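Local coordinates for protein DUF199/WhiA (Thermotoga maritima, PDB 3HYI) that probably acts in cell division and chromosome segregation as a DNA-binding regulator that joins a degenerate LAGLIDADG homing endonuclease domain to a helix-turn-helix domain, at residues Thr225-Lys236 against Ala252-Leu263. Sequence-based numbering, arbitrary orientation.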
loop_
_atom_site.group_PDB
_atom_site.type_symbol
_atom_site.label_atom_id
_atom_site.label_comp_id
_atom_site.label_asym_id
_atom_site.label_seq_id
_atom_site.Cartn_x
_atom_site.Cartn_y
_atom_site.Cartn_z
ATOM N N THR A 225 6.085 -13.243 -40.490
ATOM C CA THR A 225 7.403 -13.408 -41.104
ATOM C C THR A 225 7.348 -14.322 -42.327
ATOM O O THR A 225 7.960 -14.023 -43.350
ATOM C CB THR A 225 8.429 -13.962 -40.096
ATOM O OG1 THR A 225 8.446 -13.128 -38.931
ATOM C CG2 THR A 225 9.823 -13.999 -40.706
ATOM N N ALA A 226 6.608 -15.425 -42.221
ATOM C CA ALA A 226 6.442 -16.359 -43.339
ATOM C C ALA A 226 5.740 -15.684 -44.516
ATOM O O ALA A 226 6.062 -15.932 -45.678
ATOM C CB ALA A 226 5.651 -17.584 -42.893
ATOM N N ARG A 227 4.782 -14.827 -44.182
ATOM C CA ARG A 227 3.990 -14.076 -45.148
ATOM C C ARG A 227 4.826 -13.005 -45.842
ATOM O O ARG A 227 4.602 -12.696 -47.013
ATOM C CB ARG A 227 2.825 -13.415 -44.410
ATOM C CG ARG A 227 1.562 -13.227 -45.207
ATOM C CD ARG A 227 0.364 -13.052 -44.270
ATOM N NE ARG A 227 -0.110 -11.670 -44.228
ATOM N N GLN A 228 5.782 -12.439 -45.110
ATOM C CA GLN A 228 6.708 -11.468 -45.677
ATOM C C GLN A 228 7.626 -12.168 -46.667
ATOM O O GLN A 228 7.774 -11.733 -47.812
ATOM C CB GLN A 228 7.544 -10.818 -44.578
ATOM C CG GLN A 228 6.739 -9.986 -43.591
ATOM C CD GLN A 228 7.422 -9.854 -42.248
ATOM O OE1 GLN A 228 8.621 -10.073 -42.129
ATOM N NE2 GLN A 228 6.656 -9.493 -41.227
ATOM N N ILE A 229 8.232 -13.261 -46.213
ATOM C CA ILE A 229 9.138 -14.049 -47.040
ATOM C C ILE A 229 8.432 -14.503 -48.319
ATOM O O ILE A 229 8.948 -14.295 -49.416
ATOM C CB ILE A 229 9.698 -15.265 -46.270
ATOM C CG1 ILE A 229 10.605 -14.801 -45.126
ATOM C CG2 ILE A 229 10.487 -16.176 -47.199
ATOM C CD1 ILE A 229 10.997 -15.910 -44.170
ATOM N N ARG A 230 7.241 -15.082 -48.172
ATOM C CA ARG A 230 6.446 -15.538 -49.319
ATOM C C ARG A 230 6.160 -14.412 -50.320
ATOM O O ARG A 230 6.285 -14.606 -51.531
ATOM C CB ARG A 230 5.126 -16.156 -48.846
ATOM C CG ARG A 230 4.382 -16.923 -49.927
ATOM N N ALA A 231 5.781 -13.241 -49.812
ATOM C CA ALA A 231 5.511 -12.071 -50.660
ATOM C C ALA A 231 6.752 -11.632 -51.440
ATOM O O ALA A 231 6.670 -11.306 -52.621
ATOM C CB ALA A 231 4.987 -10.913 -49.814
ATOM N N ILE A 232 7.899 -11.629 -50.767
ATOM C CA ILE A 232 9.168 -11.269 -51.394
ATOM C C ILE A 232 9.570 -12.280 -52.471
ATOM O O ILE A 232 10.087 -11.897 -53.522
ATOM C CB ILE A 232 10.293 -11.158 -50.342
ATOM C CG1 ILE A 232 10.023 -9.975 -49.409
ATOM C CG2 ILE A 232 11.646 -10.979 -51.007
ATOM C CD1 ILE A 232 10.851 -9.996 -48.161
ATOM N N GLU A 233 9.320 -13.561 -52.206
ATOM C CA GLU A 233 9.659 -14.639 -53.143
ATOM C C GLU A 233 8.842 -14.532 -54.429
ATOM O O GLU A 233 9.371 -14.725 -55.520
ATOM C CB GLU A 233 9.419 -16.021 -52.517
ATOM C CG GLU A 233 10.154 -16.302 -51.201
ATOM C CD GLU A 233 11.593 -16.732 -51.377
ATOM O OE1 GLU A 233 12.232 -16.309 -52.366
ATOM O OE2 GLU A 233 12.090 -17.489 -50.509
ATOM N N LEU A 234 7.549 -14.247 -54.290
ATOM C CA LEU A 234 6.655 -14.084 -55.443
ATOM C C LEU A 234 7.094 -12.928 -56.337
ATOM O O LEU A 234 7.128 -13.063 -57.561
ATOM C CB LEU A 234 5.213 -13.853 -54.978
ATOM C CG LEU A 234 4.480 -15.066 -54.406
ATOM C CD1 LEU A 234 3.214 -14.632 -53.690
ATOM C CD2 LEU A 234 4.152 -16.071 -55.504
ATOM N N ILE A 235 7.426 -11.799 -55.714
ATOM C CA ILE A 235 7.881 -10.606 -56.431
ATOM C C ILE A 235 9.202 -10.875 -57.145
ATOM O O ILE A 235 9.391 -10.468 -58.293
ATOM C CB ILE A 235 8.067 -9.404 -55.471
ATOM C CG1 ILE A 235 6.715 -8.927 -54.936
ATOM C CG2 ILE A 235 8.775 -8.247 -56.174
ATOM C CD1 ILE A 235 6.835 -7.964 -53.771
ATOM N N LYS A 236 10.111 -11.559 -56.450
ATOM C CA LYS A 236 11.406 -11.928 -57.016
ATOM C C LYS A 236 11.224 -12.804 -58.249
ATOM O O LYS A 236 11.879 -12.596 -59.272
ATOM C CB LYS A 236 12.257 -12.661 -55.973
ATOM C CG LYS A 236 13.601 -13.139 -56.495
ATOM C CD LYS A 236 14.500 -13.631 -55.373
ATOM C CE LYS A 236 15.700 -14.385 -55.927
ATOM N NZ LYS A 236 16.805 -14.484 -54.931
ATOM N N ALA A 252 13.103 -5.711 -48.843
ATOM C CA ALA A 252 12.880 -7.070 -49.343
ATOM C C ALA A 252 14.148 -7.911 -49.252
ATOM O O ALA A 252 14.100 -9.063 -48.827
ATOM C CB ALA A 252 12.375 -7.033 -50.781
ATOM N N LEU A 253 15.277 -7.327 -49.648
ATOM C CA LEU A 253 16.572 -8.006 -49.577
ATOM C C LEU A 253 16.988 -8.338 -48.141
ATOM O O LEU A 253 17.394 -9.463 -47.854
ATOM C CB LEU A 253 17.664 -7.158 -50.241
ATOM C CG LEU A 253 17.617 -7.027 -51.766
ATOM C CD1 LEU A 253 18.720 -6.099 -52.242
ATOM C CD2 LEU A 253 17.730 -8.384 -52.441
ATOM N N VAL A 254 16.886 -7.358 -47.248
ATOM C CA VAL A 254 17.278 -7.539 -45.848
ATOM C C VAL A 254 16.438 -8.614 -45.145
ATOM O O VAL A 254 16.975 -9.426 -44.392
ATOM C CB VAL A 254 17.225 -6.197 -45.064
ATOM C CG1 VAL A 254 17.139 -6.434 -43.571
ATOM C CG2 VAL A 254 18.447 -5.350 -45.391
ATOM N N ARG A 255 15.131 -8.623 -45.401
ATOM C CA ARG A 255 14.251 -9.673 -44.881
ATOM C C ARG A 255 14.667 -11.052 -45.407
ATOM O O ARG A 255 14.762 -12.009 -44.642
ATOM C CB ARG A 255 12.794 -9.392 -45.264
ATOM C CG ARG A 255 11.794 -10.505 -44.915
ATOM C CD ARG A 255 11.340 -10.461 -43.460
ATOM N NE ARG A 255 12.324 -11.004 -42.527
ATOM C CZ ARG A 255 12.166 -11.069 -41.206
ATOM N NH1 ARG A 255 11.062 -10.617 -40.621
ATOM N NH2 ARG A 255 13.127 -11.587 -40.461
ATOM N N LEU A 256 14.908 -11.136 -46.712
ATOM C CA LEU A 256 15.213 -12.408 -47.368
ATOM C C LEU A 256 16.568 -12.959 -46.925
ATOM O O LEU A 256 16.742 -14.173 -46.802
ATOM C CB LEU A 256 15.183 -12.241 -48.895
ATOM C CG LEU A 256 14.840 -13.486 -49.714
ATOM C CD1 LEU A 256 13.416 -13.942 -49.416
ATOM C CD2 LEU A 256 15.008 -13.210 -51.200
ATOM N N ARG A 257 17.518 -12.060 -46.677
ATOM C CA ARG A 257 18.854 -12.445 -46.233
ATOM C C ARG A 257 18.919 -12.679 -44.723
ATOM O O ARG A 257 19.838 -13.343 -44.238
ATOM C CB ARG A 257 19.878 -11.385 -46.651
ATOM C CG ARG A 257 20.079 -11.299 -48.161
ATOM C CD ARG A 257 21.111 -10.249 -48.544
ATOM N NE ARG A 257 21.173 -10.056 -49.993
ATOM N N ASN A 258 17.950 -12.134 -43.988
ATOM C CA ASN A 258 17.894 -12.279 -42.530
ATOM C C ASN A 258 16.497 -12.688 -42.083
ATOM O O ASN A 258 15.755 -11.869 -41.551
ATOM C CB ASN A 258 18.274 -10.966 -41.839
ATOM C CG ASN A 258 19.615 -10.429 -42.290
ATOM O OD1 ASN A 258 20.635 -10.663 -41.643
ATOM N ND2 ASN A 258 19.623 -9.701 -43.404
ATOM N N LYS A 259 16.152 -13.956 -42.275
ATOM C CA LYS A 259 14.765 -14.409 -42.114
ATOM C C LYS A 259 14.335 -14.677 -40.678
ATOM O O LYS A 259 13.143 -14.831 -40.417
ATOM C CB LYS A 259 14.512 -15.674 -42.930
ATOM C CG LYS A 259 15.121 -15.647 -44.308
ATOM C CD LYS A 259 14.312 -16.476 -45.281
ATOM C CE LYS A 259 15.206 -17.210 -46.253
ATOM N NZ LYS A 259 14.442 -17.699 -47.424
ATOM N N GLU A 260 15.292 -14.739 -39.757
ATOM C CA GLU A 260 14.996 -15.058 -38.362
ATOM C C GLU A 260 15.049 -13.839 -37.437
ATOM O O GLU A 260 14.798 -13.959 -36.234
ATOM C CB GLU A 260 15.938 -16.163 -37.872
ATOM C CG GLU A 260 15.450 -17.553 -38.269
ATOM C CD GLU A 260 16.482 -18.642 -38.049
ATOM O OE1 GLU A 260 17.398 -18.456 -37.215
ATOM O OE2 GLU A 260 16.369 -19.699 -38.708
ATOM N N LEU A 261 15.353 -12.667 -37.996
ATOM C CA LEU A 261 15.424 -11.443 -37.199
ATOM C C LEU A 261 14.048 -10.841 -36.958
ATOM O O LEU A 261 13.147 -10.959 -37.783
ATOM C CB LEU A 261 16.302 -10.395 -37.882
ATOM C CG LEU A 261 17.766 -10.761 -38.126
ATOM C CD1 LEU A 261 18.509 -9.554 -38.677
ATOM C CD2 LEU A 261 18.441 -11.252 -36.851
ATOM N N SER A 262 13.903 -10.185 -35.814
ATOM C CA SER A 262 12.716 -9.400 -35.524
ATOM C C SER A 262 12.688 -8.168 -36.427
ATOM O O SER A 262 13.721 -7.760 -36.968
ATOM C CB SER A 262 12.728 -8.959 -34.063
ATOM O OG SER A 262 13.835 -8.113 -33.808
ATOM N N LEU A 263 11.508 -7.577 -36.580
ATOM C CA LEU A 263 11.350 -6.365 -37.385
ATOM C C LEU A 263 12.225 -5.222 -36.863
ATOM O O LEU A 263 12.778 -4.454 -37.646
ATOM C CB LEU A 263 9.884 -5.924 -37.417
ATOM C CG LEU A 263 8.903 -6.871 -38.115
ATOM C CD1 LEU A 263 7.471 -6.404 -37.902
ATOM C CD2 LEU A 263 9.222 -6.983 -39.598
#
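The guanidinium of Arg255 carries the methyl of Thr225 over one face, CG2 lying 3.6 Å from NH1 and offset toward the rim, while the amide oxygen of Gln228 meets its edge. Arg255 NH1 donates to Gln228 OE1 at 2.9 Å, and the two flat groups are nearly coplanar, 21° apart. The other terminal nitrogen, NH2, donates to Asn258 O at 2.9 Å and Leu261 O at 2.8 Å, each on a lone pair and each somewhat tilted from the guanidinium plane. Bends at chi2 (82°) and chi3 fold the arginine back to the turn after its own helix, tying the backbone of 258-261 to Gln228 on helix 207-238; NE, buried by the contact, finds no partner in the model. Shortening Arg255 to an alanine would probably leave Gln228 OE1 and both carbonyls without this donor, and the turn freer to shift. Ile232 CD1 packs crosswise on the aliphatic part of Arg255, 3.4 Å from CG. Beside it Leu256 enters as a knob among Ile229, Ile232, Glu233 and Lys236, with CD1 3.8 Å from Ile232 CG2. Ile229 CD1 rests on Lys259 CD (3.5 Å), and Lys259 NZ makes a long salt bridge to Glu233 OE2. The axes of segments 225-236 and 252-257 approach to 9.8 Å, crossing at -119°, a steep helix packing in the C-terminal helix-turn-helix domain that reaches the start of helix 263-268 in the predicted DNA-binding motif.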